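A151R (African swine fever virus Georgia 2007/1, PDB 7CMA) binds a zinc ion and is a non-structural viral protein whose biochemical role, possibly that of an oxygenase, is not settled. Local coordinates at residues 105-117 against 131-144. Sequence-based numbering, arbitrary orientation.
With ZN (zinc ion), chain C.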
# COMPACT_ATOMS: atom_id res chain seq x y z
N ASN A 105 -31.39 -10.17 5.88
CA ASN A 105 -31.28 -9.13 4.83
C ASN A 105 -30.18 -9.52 3.83
O ASN A 105 -29.43 -8.62 3.39
CB ASN A 105 -31.03 -7.75 5.44
CG ASN A 105 -31.76 -6.64 4.70
OD1 ASN A 105 -32.23 -6.85 3.58
ND2 ASN A 105 -31.87 -5.48 5.32
N ASP A 106 -30.19 -10.78 3.38
CA ASP A 106 -29.32 -11.29 2.28
C ASP A 106 -27.85 -11.10 2.67
O ASP A 106 -27.00 -11.01 1.76
CB ASP A 106 -29.62 -10.57 0.96
CG ASP A 106 -30.87 -11.07 0.27
OD1 ASP A 106 -31.33 -12.19 0.61
OD2 ASP A 106 -31.39 -10.34 -0.60
N LEU A 107 -27.56 -11.03 3.97
CA LEU A 107 -26.18 -10.96 4.51
C LEU A 107 -26.04 -11.94 5.68
O LEU A 107 -27.07 -12.24 6.32
CB LEU A 107 -25.89 -9.52 4.94
CG LEU A 107 -25.55 -8.55 3.80
CD1 LEU A 107 -25.41 -7.13 4.33
CD2 LEU A 107 -24.28 -8.98 3.09
N TYR A 108 -24.85 -12.50 5.87
CA TYR A 108 -24.52 -13.37 7.03
C TYR A 108 -23.76 -12.53 8.07
O TYR A 108 -22.98 -11.66 7.66
CB TYR A 108 -23.73 -14.59 6.56
CG TYR A 108 -24.53 -15.58 5.74
CD1 TYR A 108 -24.81 -15.34 4.41
CD2 TYR A 108 -25.07 -16.71 6.32
CE1 TYR A 108 -25.59 -16.21 3.66
CE2 TYR A 108 -25.83 -17.61 5.58
CZ TYR A 108 -26.08 -17.36 4.24
OH TYR A 108 -26.87 -18.21 3.52
N HIS A 109 -24.11 -12.71 9.34
CA HIS A 109 -23.60 -11.80 10.40
C HIS A 109 -22.85 -12.51 11.51
O HIS A 109 -23.23 -13.63 11.86
CB HIS A 109 -24.77 -11.03 11.03
CG HIS A 109 -25.65 -10.29 10.07
ND1 HIS A 109 -25.51 -8.94 9.85
CD2 HIS A 109 -26.70 -10.69 9.33
CE1 HIS A 109 -26.42 -8.55 8.98
NE2 HIS A 109 -27.15 -9.60 8.65
N THR A 110 -21.82 -11.86 12.03
CA THR A 110 -21.06 -12.37 13.20
C THR A 110 -21.38 -11.51 14.43
O THR A 110 -21.10 -11.97 15.56
CB THR A 110 -19.55 -12.36 12.91
OG1 THR A 110 -19.22 -11.06 12.43
CG2 THR A 110 -19.13 -13.41 11.89
N ASN A 111 -21.75 -10.25 14.21
CA ASN A 111 -21.99 -9.24 15.27
C ASN A 111 -20.65 -8.85 15.93
O ASN A 111 -20.68 -8.44 17.09
CB ASN A 111 -22.98 -9.75 16.32
CG ASN A 111 -24.39 -9.22 16.13
OD1 ASN A 111 -24.84 -9.07 15.00
ND2 ASN A 111 -25.08 -8.93 17.22
N TYR A 112 -19.53 -9.08 15.24
CA TYR A 112 -18.17 -8.80 15.79
C TYR A 112 -17.97 -7.28 15.93
O TYR A 112 -17.58 -6.86 17.02
CB TYR A 112 -17.07 -9.41 14.91
CG TYR A 112 -16.85 -10.89 15.12
CD1 TYR A 112 -17.20 -11.52 16.30
CD2 TYR A 112 -16.31 -11.68 14.11
CE1 TYR A 112 -17.03 -12.88 16.48
CE2 TYR A 112 -16.10 -13.04 14.29
CZ TYR A 112 -16.47 -13.64 15.47
OH TYR A 112 -16.28 -14.98 15.64
N ASN A 113 -18.11 -6.53 14.84
CA ASN A 113 -17.70 -5.09 14.79
C ASN A 113 -18.94 -4.18 14.89
O ASN A 113 -18.77 -2.97 14.79
CB ASN A 113 -16.91 -4.76 13.53
CG ASN A 113 -15.75 -5.71 13.28
OD1 ASN A 113 -15.58 -6.20 12.18
ND2 ASN A 113 -14.99 -5.99 14.32
N HIS A 114 -20.12 -4.77 15.04
CA HIS A 114 -21.39 -4.00 15.16
C HIS A 114 -22.49 -4.97 15.57
O HIS A 114 -22.51 -6.08 15.04
CB HIS A 114 -21.76 -3.29 13.85
CG HIS A 114 -22.96 -2.41 13.93
ND1 HIS A 114 -22.86 -1.07 14.23
CD2 HIS A 114 -24.27 -2.67 13.74
CE1 HIS A 114 -24.06 -0.54 14.23
NE2 HIS A 114 -24.94 -1.50 13.93
N LYS A 115 -23.36 -4.55 16.48
CA LYS A 115 -24.46 -5.44 16.93
C LYS A 115 -25.59 -5.36 15.91
O LYS A 115 -26.57 -4.64 16.16
CB LYS A 115 -24.90 -5.14 18.36
CG LYS A 115 -24.74 -3.70 18.84
CD LYS A 115 -25.69 -3.39 19.97
CE LYS A 115 -26.87 -4.34 20.02
NZ LYS A 115 -26.83 -5.22 21.21
N CYS A 116 -25.43 -6.06 14.79
CA CYS A 116 -26.46 -6.06 13.72
C CYS A 116 -27.66 -6.89 14.19
O CYS A 116 -28.79 -6.52 13.86
CB CYS A 116 -25.86 -6.69 12.47
SG CYS A 116 -24.79 -5.58 11.52
N ILE A 117 -27.42 -7.95 14.96
CA ILE A 117 -28.50 -8.89 15.36
C ILE A 117 -28.75 -8.84 16.88
O ILE A 117 -27.79 -8.83 17.63
CB ILE A 117 -28.14 -10.31 14.90
CG1 ILE A 117 -27.75 -10.35 13.42
CG2 ILE A 117 -29.26 -11.29 15.22
CD1 ILE A 117 -28.81 -9.84 12.48
N ILE A 131 -17.48 -21.58 5.35
CA ILE A 131 -18.42 -20.58 4.76
C ILE A 131 -17.72 -19.22 4.65
O ILE A 131 -18.21 -18.37 3.89
CB ILE A 131 -19.72 -20.50 5.58
CG1 ILE A 131 -20.76 -19.62 4.89
CG2 ILE A 131 -19.43 -20.04 7.01
CD1 ILE A 131 -22.08 -19.50 5.64
N PHE A 132 -16.60 -19.02 5.35
CA PHE A 132 -15.87 -17.73 5.37
C PHE A 132 -14.94 -17.63 4.16
O PHE A 132 -14.44 -16.52 3.89
CB PHE A 132 -15.11 -17.56 6.69
CG PHE A 132 -16.00 -17.28 7.87
CD1 PHE A 132 -16.51 -16.01 8.08
CD2 PHE A 132 -16.46 -18.31 8.67
CE1 PHE A 132 -17.35 -15.75 9.15
CE2 PHE A 132 -17.33 -18.07 9.72
CZ PHE A 132 -17.77 -16.78 9.96
N ASN A 133 -14.83 -18.71 3.38
CA ASN A 133 -13.98 -18.77 2.16
C ASN A 133 -14.44 -17.68 1.16
O ASN A 133 -13.57 -17.08 0.54
CB ASN A 133 -14.02 -20.16 1.53
CG ASN A 133 -13.05 -20.32 0.38
OD1 ASN A 133 -13.45 -20.74 -0.71
ND2 ASN A 133 -11.78 -20.03 0.62
N ASP A 134 -15.75 -17.50 0.99
CA ASP A 134 -16.33 -16.46 0.09
C ASP A 134 -16.74 -15.24 0.93
O ASP A 134 -17.77 -15.32 1.61
CB ASP A 134 -17.51 -17.02 -0.71
CG ASP A 134 -18.15 -16.01 -1.66
OD1 ASP A 134 -17.55 -14.95 -1.87
OD2 ASP A 134 -19.20 -16.34 -2.23
N ARG A 135 -16.00 -14.14 0.81
CA ARG A 135 -16.16 -12.93 1.67
C ARG A 135 -17.38 -12.13 1.21
O ARG A 135 -17.90 -11.35 2.02
CB ARG A 135 -14.88 -12.09 1.64
CG ARG A 135 -13.67 -12.80 2.24
CD ARG A 135 -12.44 -11.93 2.24
NE ARG A 135 -11.38 -12.50 3.06
CZ ARG A 135 -10.23 -11.89 3.31
NH1 ARG A 135 -9.99 -10.70 2.79
NH2 ARG A 135 -9.31 -12.47 4.06
N SER A 136 -17.84 -12.38 -0.01
CA SER A 136 -18.97 -11.62 -0.63
C SER A 136 -20.29 -11.74 0.13
O SER A 136 -21.10 -10.83 -0.01
CB SER A 136 -19.16 -12.09 -2.05
OG SER A 136 -19.86 -13.32 -2.09
N ILE A 137 -20.49 -12.81 0.88
CA ILE A 137 -21.81 -13.04 1.53
C ILE A 137 -21.81 -12.45 2.94
O ILE A 137 -22.86 -12.52 3.58
CB ILE A 137 -22.10 -14.55 1.55
CG1 ILE A 137 -21.20 -15.31 2.51
CG2 ILE A 137 -22.02 -15.13 0.15
CD1 ILE A 137 -21.45 -16.79 2.53
N TRP A 138 -20.71 -11.85 3.38
CA TRP A 138 -20.57 -11.40 4.79
C TRP A 138 -20.87 -9.91 4.98
O TRP A 138 -20.39 -9.12 4.17
CB TRP A 138 -19.21 -11.84 5.34
CG TRP A 138 -19.14 -13.33 5.43
CD1 TRP A 138 -18.58 -14.19 4.54
CD2 TRP A 138 -19.73 -14.14 6.45
NE1 TRP A 138 -18.76 -15.48 4.94
CE2 TRP A 138 -19.47 -15.48 6.12
CE3 TRP A 138 -20.43 -13.86 7.63
CZ2 TRP A 138 -19.89 -16.54 6.91
CZ3 TRP A 138 -20.85 -14.91 8.42
CH2 TRP A 138 -20.59 -16.22 8.05
N CYS A 139 -21.63 -9.58 6.03
CA CYS A 139 -22.01 -8.17 6.33
C CYS A 139 -20.76 -7.34 6.61
O CYS A 139 -20.01 -7.71 7.50
CB CYS A 139 -22.96 -8.16 7.52
SG CYS A 139 -23.34 -6.53 8.22
N THR A 140 -20.58 -6.23 5.89
CA THR A 140 -19.35 -5.42 6.00
C THR A 140 -19.39 -4.53 7.24
O THR A 140 -18.37 -3.90 7.54
CB THR A 140 -19.19 -4.54 4.77
OG1 THR A 140 -20.29 -3.63 4.75
CG2 THR A 140 -19.15 -5.34 3.49
N LYS A 141 -20.53 -4.48 7.92
CA LYS A 141 -20.68 -3.64 9.13
C LYS A 141 -20.22 -4.41 10.37
O LYS A 141 -19.57 -3.81 11.21
CB LYS A 141 -22.13 -3.20 9.30
CG LYS A 141 -22.74 -2.49 8.10
CD LYS A 141 -23.98 -1.70 8.46
CE LYS A 141 -24.27 -1.72 9.94
NZ LYS A 141 -25.41 -0.84 10.29
N CYS A 142 -20.54 -5.70 10.45
CA CYS A 142 -20.20 -6.48 11.66
C CYS A 142 -19.06 -7.47 11.40
O CYS A 142 -18.51 -7.97 12.36
CB CYS A 142 -21.42 -7.22 12.18
SG CYS A 142 -22.14 -8.41 11.03
N THR A 143 -18.75 -7.75 10.13
CA THR A 143 -17.74 -8.79 9.83
C THR A 143 -16.58 -8.17 9.05
O THR A 143 -16.80 -7.73 7.92
CB THR A 143 -18.37 -10.03 9.19
OG1 THR A 143 -19.59 -10.35 9.86
CG2 THR A 143 -17.45 -11.23 9.18
N SER A 144 -15.40 -8.14 9.66
CA SER A 144 -14.20 -7.61 8.97
C SER A 144 -13.20 -8.73 8.76
O SER A 144 -13.20 -9.68 9.54
CB SER A 144 -13.58 -6.50 9.77
OG SER A 144 -13.12 -6.98 11.02
ZN ZN C . -24.02 -7.35 10.33
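His-109 and Cys-116 meet Cys-139 and Cys-142 around a zinc ion, each segment giving two ligands. The imidazole binds through ND1, 2.2 Å from the zinc, and the three thiolate sulfurs complete a four-ligand shell. Two torsions bring the sulfurs of the CxxC pair to the metal: SG of Cys-139 lies anti to its backbone N (chi1 171°), whereas SG of Cys-142 sits between N and the carbonyl carbon (chi1 61°). The second ring nitrogen of His-109, NE2, is hydrogen-bonded to the backbone O of Glu-104, which helps fix the rotation of the ring, while Ile-117 CD1 lies over one face.

Backbone bonds tie the segments together on both sides of this site. Tyr-108 N donates to Ile-137 O, and Cys-139 N returns a bond to Tyr-108 O at 3.0 Å, a single bridge at the edge strand 107-109. Further along, Asn-113 N reaches Cys-142 O at 2.9 Å. The sulfur of Cys-142 also accepts weak bonds from Thr-110 N and Asn-111 N.

Side-chain hydroxyls add two links: OG1 of Thr-110 and OG1 of Thr-143 are hydrogen-bonded at 2.7 Å, and Ser-144 OG donates to Asn-113 OD1 at 2.8 Å.

Aromatic packing flanks the bridge at Tyr-108. Tyr-108 CB rests over the six-membered ring of Trp-138, 3.7 Å from its centroid, and the tyrosine ring turns its edge to that face with the planes at 56°. Phe-132 covers the opposite indole face, and Trp-138 NE1 is anchored on Ile-131 O.

Four protein ligands, two from each segment, are consistent with a structural zinc that cross-links the strand 107-109 region and the loop that follows strand 125-127, and the two weak N-H donors probably draw off a little of the negative charge on Cys-142 SG.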